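Local coordinates for protein o-succinylbenzoate synthase (PDB 2OZT) that catalyses the metal-dependent dehydration of 2-succinyl-6-hydroxy-2,4-cyclohexadiene-1-carboxylate to 2-succinylbenzoate, a step on the way to phylloquinone, at residues A[190-195]-A[214-219]; A[239-244]-A[267-272]. All coordinates share one frame; numbering follows the deposited sequence.

Interaction 1: A[190-195]-A[214-219]; sequences GKIEYV and VTTAIA
The Tyr194 ring receives the methyl of Ala219 on one face: Ala219 CB sits 3.4 Å above the ring plane, displaced toward the rim, and comes nearest to Tyr194 CD2 at 3.5 Å, a CH-pi contact. The ring also meets that of Phe241, their planes inclined at about 40°. Tyr194 CG lies between its own backbone N and carbonyl carbon (chi1 51°), which carries the ring along the strand past Ala217 to Ala219, while Tyr194 CB stays 4.0 Å from Ala217 CB.

Alongside this the backbones pair in parallel at a single bridge, Val195 with Ile218. Val195 N donates to Ala217 O at 2.9 Å, and Val195 O takes the N-H of Ala219, also at 2.9 Å, this donor tilted 33° from the carbonyl plane. Val195 thus bonds with both its amide and its carbonyl to the residues flanking its bridge partner. On the side where Val195 and Ile218 point, Thr216 CG2 meets Ile192 CG2 at 4.0 Å and also touches Val195 CG2; helix 174-187 packs here through Leu184 and Phe181. Where the strands splay apart, a water accepts from Ala217 N at 2.9 Å and lies within donating distance of Glu193 O. The Glu193 side chain leaves its strand pointing away from 214-219, and its OE1 forms a salt bridge with Arg165.

These strands are the ends of a beta-alpha-beta unit through helix 204-213, in the barrel domain of the enolase superfamily. Glu196, the last residue of the first strand, and Asp221, next after the second, bind magnesium, so these backbone bonds and the ring-methyl contact probably help to fix the spacing of two charged metal ligands.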
ATOM      1  N   GLY A 190     -12.670   1.719  21.885  1.00 31.82           N
ATOM      2  CA  GLY A 190     -13.346   1.439  20.617  1.00 30.87           C
ATOM      3  C   GLY A 190     -12.760   2.204  19.451  1.00 30.06           C
ATOM      4  O   GLY A 190     -13.016   1.856  18.293  1.00 30.08           O
ATOM      5  N   LYS A 191     -11.964   3.231  19.752  1.00 28.55           N
ATOM      6  CA  LYS A 191     -11.266   4.004  18.714  1.00 27.03           C
ATOM      7  C   LYS A 191     -10.053   3.261  18.125  1.00 25.86           C
ATOM      8  O   LYS A 191      -9.684   3.547  16.995  1.00 26.09           O
ATOM      9  CB  LYS A 191     -10.850   5.408  19.211  1.00 27.42           C
ATOM     10  CG  LYS A 191     -12.018   6.339  19.616  1.00 28.89           C
ATOM     11  CD  LYS A 191     -11.516   7.701  20.141  1.00 28.64           C
ATOM     12  CE  LYS A 191     -12.720   8.636  20.494  1.00 31.81           C
ATOM     13  NZ  LYS A 191     -12.407   9.622  21.598  1.00 34.79           N
ATOM     14  N   ILE A 192      -9.464   2.311  18.851  1.00 24.17           N
ATOM     15  CA  ILE A 192      -8.316   1.487  18.284  1.00 24.21           C
ATOM     16  C   ILE A 192      -8.715   0.420  17.242  1.00 23.72           C
ATOM     17  O   ILE A 192      -9.328  -0.591  17.562  1.00 25.55           O
ATOM     18  CB  ILE A 192      -7.439   0.842  19.396  1.00 24.99           C
ATOM     19  CG1 ILE A 192      -6.875   1.918  20.345  1.00 26.93           C
ATOM     20  CG2 ILE A 192      -6.299   0.072  18.809  1.00 26.60           C
ATOM     21  CD1 ILE A 192      -5.700   2.728  19.790  1.00 23.25           C
ATOM     22  N   GLU A 193      -8.319   0.619  15.997  1.00 19.53           N
ATOM     23  CA  GLU A 193      -8.752  -0.287  14.955  1.00 17.93           C
ATOM     24  C   GLU A 193      -7.864  -1.526  14.862  1.00 16.23           C
ATOM     25  O   GLU A 193      -8.347  -2.660  14.765  1.00 18.08           O
ATOM     26  CB  GLU A 193      -8.749   0.465  13.633  1.00 18.96           C
ATOM     27  CG  GLU A 193      -9.402  -0.302  12.493  1.00 20.07           C
ATOM     28  CD  GLU A 193      -9.445   0.481  11.196  1.00 22.97           C
ATOM     29  OE1 GLU A 193      -8.797   1.537  11.089  1.00 22.56           O
ATOM     30  OE2 GLU A 193     -10.170   0.034  10.283  1.00 29.09           O
ATOM     31  N   TYR A 194      -6.560  -1.309  14.854  1.00 13.87           N
ATOM     32  CA  TYR A 194      -5.599  -2.398  14.898  1.00 13.64           C
ATOM     33  C   TYR A 194      -4.224  -1.884  15.214  1.00 12.01           C
ATOM     34  O   TYR A 194      -3.968  -0.655  15.155  1.00 12.04           O
ATOM     35  CB  TYR A 194      -5.560  -3.182  13.567  1.00 13.21           C
ATOM     36  CG  TYR A 194      -5.386  -2.414  12.244  1.00 13.25           C
ATOM     37  CD1 TYR A 194      -6.451  -2.353  11.345  1.00 15.16           C
ATOM     38  CD2 TYR A 194      -4.187  -1.805  11.886  1.00 13.92           C
ATOM     39  CE1 TYR A 194      -6.317  -1.730  10.077  1.00 13.76           C
ATOM     40  CE2 TYR A 194      -4.050  -1.155  10.611  1.00 14.14           C
ATOM     41  CZ  TYR A 194      -5.119  -1.134   9.755  1.00 15.32           C
ATOM     42  OH  TYR A 194      -4.926  -0.514   8.541  1.00 15.72           O
ATOM     43  N   VAL A 195      -3.347  -2.825  15.599  1.00 12.58           N
ATOM     44  CA  VAL A 195      -1.914  -2.600  15.670  1.00 12.36           C
ATOM     45  C   VAL A 195      -1.309  -3.199  14.390  1.00 13.05           C
ATOM     46  O   VAL A 195      -1.520  -4.368  14.087  1.00 14.36           O
ATOM     47  CB  VAL A 195      -1.277  -3.227  16.956  1.00 13.72           C
ATOM     48  CG1 VAL A 195       0.217  -3.045  16.911  1.00 15.67           C
ATOM     49  CG2 VAL A 195      -1.877  -2.628  18.240  1.00 16.56           C
ATOM     50  N   VAL A 214      -4.578 -12.220  21.499  1.00 18.40           N
ATOM     51  CA  VAL A 214      -4.824 -10.898  22.094  1.00 17.63           C
ATOM     52  C   VAL A 214      -6.145 -10.287  21.655  1.00 18.50           C
ATOM     53  O   VAL A 214      -6.672 -10.662  20.606  1.00 18.14           O
ATOM     54  CB  VAL A 214      -3.672  -9.903  21.817  1.00 17.60           C
ATOM     55  CG1 VAL A 214      -2.335 -10.503  22.236  1.00 16.67           C
ATOM     56  CG2 VAL A 214      -3.597  -9.558  20.298  1.00 16.53           C
ATOM     57  N   THR A 215      -6.634  -9.300  22.404  1.00 19.21           N
ATOM     58  CA  THR A 215      -7.955  -8.742  22.196  1.00 21.81           C
ATOM     59  C   THR A 215      -8.022  -7.605  21.170  1.00 21.29           C
ATOM     60  O   THR A 215      -9.106  -7.230  20.747  1.00 24.40           O
ATOM     61  CB  THR A 215      -8.590  -8.289  23.532  1.00 22.60           C
ATOM     62  OG1 THR A 215      -7.700  -7.395  24.218  1.00 24.26           O
ATOM     63  CG2 THR A 215      -8.794  -9.524  24.411  1.00 23.55           C
ATOM     64  N   THR A 216      -6.870  -7.078  20.780  1.00 18.67           N
ATOM     65  CA  THR A 216      -6.801  -5.996  19.786  1.00 17.90           C
ATOM     66  C   THR A 216      -6.402  -6.605  18.445  1.00 16.69           C
ATOM     67  O   THR A 216      -5.498  -7.423  18.404  1.00 15.77           O
ATOM     68  CB  THR A 216      -5.713  -4.972  20.188  1.00 17.20           C
ATOM     69  OG1 THR A 216      -6.016  -4.449  21.499  1.00 19.03           O
ATOM     70  CG2 THR A 216      -5.637  -3.809  19.206  1.00 18.14           C
ATOM     71  N   ALA A 217      -7.074  -6.179  17.371  1.00 16.02           N
ATOM     72  CA  ALA A 217      -6.758  -6.681  16.043  1.00 15.03           C
ATOM     73  C   ALA A 217      -5.348  -6.317  15.597  1.00 13.58           C
ATOM     74  O   ALA A 217      -4.819  -5.277  15.955  1.00 14.02           O
ATOM     75  CB  ALA A 217      -7.773  -6.185  14.984  1.00 15.89           C
ATOM     76  N   ILE A 218      -4.771  -7.170  14.781  1.00 12.64           N
ATOM     77  CA  ILE A 218      -3.428  -6.939  14.248  1.00 12.67           C
ATOM     78  C   ILE A 218      -3.515  -6.915  12.721  1.00 11.97           C
ATOM     79  O   ILE A 218      -4.293  -7.677  12.124  1.00 14.06           O
ATOM     80  CB  ILE A 218      -2.442  -8.040  14.727  1.00 13.57           C
ATOM     81  CG1 ILE A 218      -2.427  -8.056  16.257  1.00 15.18           C
ATOM     82  CG2 ILE A 218      -1.042  -7.806  14.182  1.00 15.07           C
ATOM     83  CD1 ILE A 218      -1.452  -9.098  16.830  1.00 14.70           C
ATOM     84  N   ALA A 219      -2.742  -6.027  12.111  1.00 11.52           N
ATOM     85  CA  ALA A 219      -2.648  -5.964  10.650  1.00 12.04           C
ATOM     86  C   ALA A 219      -1.250  -6.312  10.192  1.00 13.42           C
ATOM     87  O   ALA A 219      -0.259  -5.864  10.754  1.00 14.42           O
ATOM     88  CB  ALA A 219      -2.969  -4.557  10.198  1.00 13.14           C
TER
HETATM   89  O   HOH W   1      -9.090  -4.066  17.632  1.00 23.41           O

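Interaction 2: A[239-244]-A[267-272]; sequences PGFFVI and RLVFSS
Arg267 reaches across the Phe241 ring to Pro239 and donates two hydrogen bonds to one carbonyl oxygen, Arg267 NE at 3.1 Å and NH2 at 3.2 Å from Pro239 O, a side-on grip with the oxygen at the edge of the guanidinium, close to its plane. On the way the chain bends at chi2 (-58°), bringing Arg267 CD over the centre of the Phe241 ring, 3.8 Å above its plane. The guanidinium itself is an off-centre cation-pi partner, its plane 35° from that of the ring.

From there the strands zip together in parallel. Phe242 N donates to Arg267 O at 2.8 Å, Val269 N to Phe242 O, Ile244 N to Val269 O, and Ser271 N to Ile244 O at 2.9 Å. A water past the last rung donates to both Ile244 O and Ser271 O. On one face of this sheet Leu268 CD2 fits between Phe242 CB and Ile244 CG1, 4.0 Å from each, and Ile244 CB rests near Phe270 CD1; helices 227-235 and 252-260 cover this layer.

The opposite face, with Val243 and Val269, looks into the barrel. There Val243 CG1 lies 3.2 Å from Ser271 OG, and both residues have active-site neighbours: Val243 touches the magnesium ligand Glu196, and Ser271 touches Lys245, the predicted proton acceptor. Parallel strands with active-site groups at their C-terminal ends are characteristic of TIM-type barrels, here the barrel domain of an enolase-superfamily enzyme.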
ATOM      1  N   PRO A 239      -6.097 -14.255  11.408  1.00 13.38           N
ATOM      2  CA  PRO A 239      -7.438 -13.732  11.705  1.00 14.01           C
ATOM      3  C   PRO A 239      -7.564 -12.205  11.640  1.00 13.64           C
ATOM      4  O   PRO A 239      -8.666 -11.683  11.797  1.00 15.70           O
ATOM      5  CB  PRO A 239      -7.629 -14.116  13.188  1.00 15.84           C
ATOM      6  CG  PRO A 239      -6.225 -14.009  13.737  1.00 16.51           C
ATOM      7  CD  PRO A 239      -5.293 -14.476  12.644  1.00 14.29           C
ATOM      8  N   GLY A 240      -6.454 -11.519  11.397  1.00 13.64           N
ATOM      9  CA  GLY A 240      -6.447 -10.073  11.365  1.00 13.14           C
ATOM     10  C   GLY A 240      -6.551  -9.448   9.987  1.00 13.11           C
ATOM     11  O   GLY A 240      -7.189 -10.003   9.057  1.00 14.38           O
ATOM     12  N   PHE A 241      -5.995  -8.248   9.907  1.00 12.50           N
ATOM     13  CA  PHE A 241      -6.077  -7.470   8.676  1.00 12.89           C
ATOM     14  C   PHE A 241      -4.848  -7.629   7.792  1.00 13.31           C
ATOM     15  O   PHE A 241      -3.771  -8.031   8.214  1.00 12.91           O
ATOM     16  CB  PHE A 241      -6.234  -5.983   8.998  1.00 12.39           C
ATOM     17  CG  PHE A 241      -7.553  -5.648   9.624  1.00 14.25           C
ATOM     18  CD1 PHE A 241      -8.606  -5.148   8.883  1.00 17.33           C
ATOM     19  CD2 PHE A 241      -7.729  -5.840  10.997  1.00 13.27           C
ATOM     20  CE1 PHE A 241      -9.825  -4.871   9.498  1.00 19.53           C
ATOM     21  CE2 PHE A 241      -8.922  -5.521  11.620  1.00 18.03           C
ATOM     22  CZ  PHE A 241      -9.990  -5.050  10.867  1.00 19.51           C
ATOM     23  N   PHE A 242      -5.048  -7.336   6.503  1.00 12.47           N
ATOM     24  CA  PHE A 242      -3.946  -7.388   5.542  1.00 12.82           C
ATOM     25  C   PHE A 242      -3.888  -6.016   4.877  1.00 13.16           C
ATOM     26  O   PHE A 242      -4.921  -5.538   4.390  1.00 13.69           O
ATOM     27  CB  PHE A 242      -4.319  -8.352   4.411  1.00 13.39           C
ATOM     28  CG  PHE A 242      -4.447  -9.818   4.802  1.00 13.87           C
ATOM     29  CD1 PHE A 242      -3.414 -10.700   4.557  1.00 16.81           C
ATOM     30  CD2 PHE A 242      -5.649 -10.321   5.311  1.00 13.25           C
ATOM     31  CE1 PHE A 242      -3.563 -12.072   4.865  1.00 18.05           C
ATOM     32  CE2 PHE A 242      -5.780 -11.688   5.606  1.00 16.21           C
ATOM     33  CZ  PHE A 242      -4.737 -12.534   5.377  1.00 17.66           C
ATOM     34  N   VAL A 243      -2.728  -5.376   4.903  1.00 12.23           N
ATOM     35  CA  VAL A 243      -2.577  -4.079   4.219  1.00 12.53           C
ATOM     36  C   VAL A 243      -2.009  -4.394   2.822  1.00 12.74           C
ATOM     37  O   VAL A 243      -0.883  -4.881   2.697  1.00 13.68           O
ATOM     38  CB  VAL A 243      -1.639  -3.151   5.006  1.00 13.07           C
ATOM     39  CG1 VAL A 243      -1.482  -1.805   4.292  1.00 14.83           C
ATOM     40  CG2 VAL A 243      -2.179  -2.949   6.446  1.00 14.87           C
ATOM     41  N   ILE A 244      -2.819  -4.184   1.786  1.00 12.76           N
ATOM     42  CA  ILE A 244      -2.453  -4.577   0.426  1.00 12.07           C
ATOM     43  C   ILE A 244      -1.891  -3.391  -0.333  1.00 11.73           C
ATOM     44  O   ILE A 244      -2.573  -2.345  -0.455  1.00 12.01           O
ATOM     45  CB  ILE A 244      -3.730  -5.028  -0.316  1.00 11.84           C
ATOM     46  CG1 ILE A 244      -4.416  -6.216   0.376  1.00 14.60           C
ATOM     47  CG2 ILE A 244      -3.416  -5.379  -1.800  1.00 12.39           C
ATOM     48  CD1 ILE A 244      -3.524  -7.469   0.537  1.00 13.80           C
ATOM     49  N   ARG A 267     -11.359  -7.603   5.802  1.00 13.67           N
ATOM     50  CA  ARG A 267     -10.050  -7.576   6.451  1.00 13.56           C
ATOM     51  C   ARG A 267      -8.964  -6.870   5.624  1.00 13.87           C
ATOM     52  O   ARG A 267      -7.808  -6.852   6.014  1.00 13.13           O
ATOM     53  CB  ARG A 267      -9.623  -9.009   6.799  1.00 14.32           C
ATOM     54  CG  ARG A 267     -10.417  -9.609   7.996  1.00 16.91           C
ATOM     55  CD  ARG A 267     -10.279  -8.767   9.220  1.00 20.59           C
ATOM     56  NE  ARG A 267     -10.453  -9.572  10.421  1.00 23.07           N
ATOM     57  CZ  ARG A 267     -11.356  -9.347  11.375  1.00 30.73           C
ATOM     58  NH1 ARG A 267     -12.179  -8.304  11.309  1.00 30.95           N
ATOM     59  NH2 ARG A 267     -11.422 -10.164  12.420  1.00 31.81           N
ATOM     60  N   LEU A 268      -9.323  -6.311   4.459  1.00 12.75           N
ATOM     61  CA  LEU A 268      -8.349  -5.582   3.600  1.00 12.24           C
ATOM     62  C   LEU A 268      -8.315  -4.083   3.872  1.00 12.02           C
ATOM     63  O   LEU A 268      -9.358  -3.432   4.036  1.00 12.24           O
ATOM     64  CB  LEU A 268      -8.679  -5.779   2.108  1.00 13.06           C
ATOM     65  CG  LEU A 268      -8.749  -7.231   1.653  1.00 13.82           C
ATOM     66  CD1 LEU A 268      -8.875  -7.237   0.149  1.00 14.70           C
ATOM     67  CD2 LEU A 268      -7.529  -8.063   2.097  1.00 15.50           C
ATOM     68  N   VAL A 269      -7.093  -3.557   3.816  1.00 11.14           N
ATOM     69  CA  VAL A 269      -6.866  -2.111   3.799  1.00 10.92           C
ATOM     70  C   VAL A 269      -5.920  -1.858   2.624  1.00 11.59           C
ATOM     71  O   VAL A 269      -4.849  -2.458   2.544  1.00 12.34           O
ATOM     72  CB  VAL A 269      -6.195  -1.645   5.110  1.00 12.02           C
ATOM     73  CG1 VAL A 269      -5.810  -0.159   5.015  1.00 13.33           C
ATOM     74  CG2 VAL A 269      -7.183  -1.843   6.279  1.00 15.20           C
ATOM     75  N   PHE A 270      -6.339  -1.001   1.690  1.00 11.61           N
ATOM     76  CA  PHE A 270      -5.483  -0.732   0.560  1.00 11.24           C
ATOM     77  C   PHE A 270      -4.602   0.487   0.784  1.00 11.67           C
ATOM     78  O   PHE A 270      -5.096   1.526   1.186  1.00 13.10           O
ATOM     79  CB  PHE A 270      -6.376  -0.487  -0.670  1.00 10.85           C
ATOM     80  CG  PHE A 270      -7.134  -1.704  -1.118  1.00 11.41           C
ATOM     81  CD1 PHE A 270      -6.573  -2.553  -2.042  1.00 11.91           C
ATOM     82  CD2 PHE A 270      -8.418  -1.968  -0.653  1.00 10.97           C
ATOM     83  CE1 PHE A 270      -7.259  -3.727  -2.463  1.00 13.28           C
ATOM     84  CE2 PHE A 270      -9.106  -3.125  -1.033  1.00 12.67           C
ATOM     85  CZ  PHE A 270      -8.530  -3.968  -1.977  1.00 13.84           C
ATOM     86  N   SER A 271      -3.303   0.333   0.509  1.00 11.92           N
ATOM     87  CA  SER A 271      -2.345   1.394   0.787  1.00 12.82           C
ATOM     88  C   SER A 271      -1.364   1.662  -0.300  1.00 13.22           C
ATOM     89  O   SER A 271      -1.254   0.905  -1.293  1.00 12.45           O
ATOM     90  CB  SER A 271      -1.600   1.077   2.090  1.00 14.79           C
ATOM     91  OG  SER A 271      -0.610   0.118   1.875  1.00 18.95           O
ATOM     92  N   SER A 272      -0.706   2.809  -0.140  1.00 12.86           N
ATOM     93  CA  SER A 272       0.254   3.294  -1.134  1.00 12.93           C
ATOM     94  C   SER A 272       1.661   2.779  -0.952  1.00 14.39           C
ATOM     95  O   SER A 272       2.148   2.626   0.166  1.00 15.45           O
ATOM     96  CB  SER A 272       0.304   4.820  -1.080  1.00 13.73           C
ATOM     97  OG  SER A 272       1.265   5.321  -2.009  1.00 13.95           O
TER
HETATM   98  O   HOH W   2      -3.187  -0.599  -2.663  1.00 14.46           O

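Both interactions pair neighbouring strands of one parallel barrel sheet, and they meet where strand 218-220 lies beside strand 241-244: Ile218 O probably accepts a hydrogen bond from Phe241 N, and the Phe241 ring packs against Ala217 CB. Tyr194 OH also touches Val269 CG2, tying the two contacts across the barrel interior. Interaction 1 is the more peripheral, partly buried, with two direct backbone bonds and a water where its strands diverge. Interaction 2 is deeply buried nearer the chain centre and has four backbone rungs, with an arginine side chain bonded to the loop that leads into strand 241-244. Each has a CH-pi contact, from an alanine methyl in the first and an arginine methylene in the second.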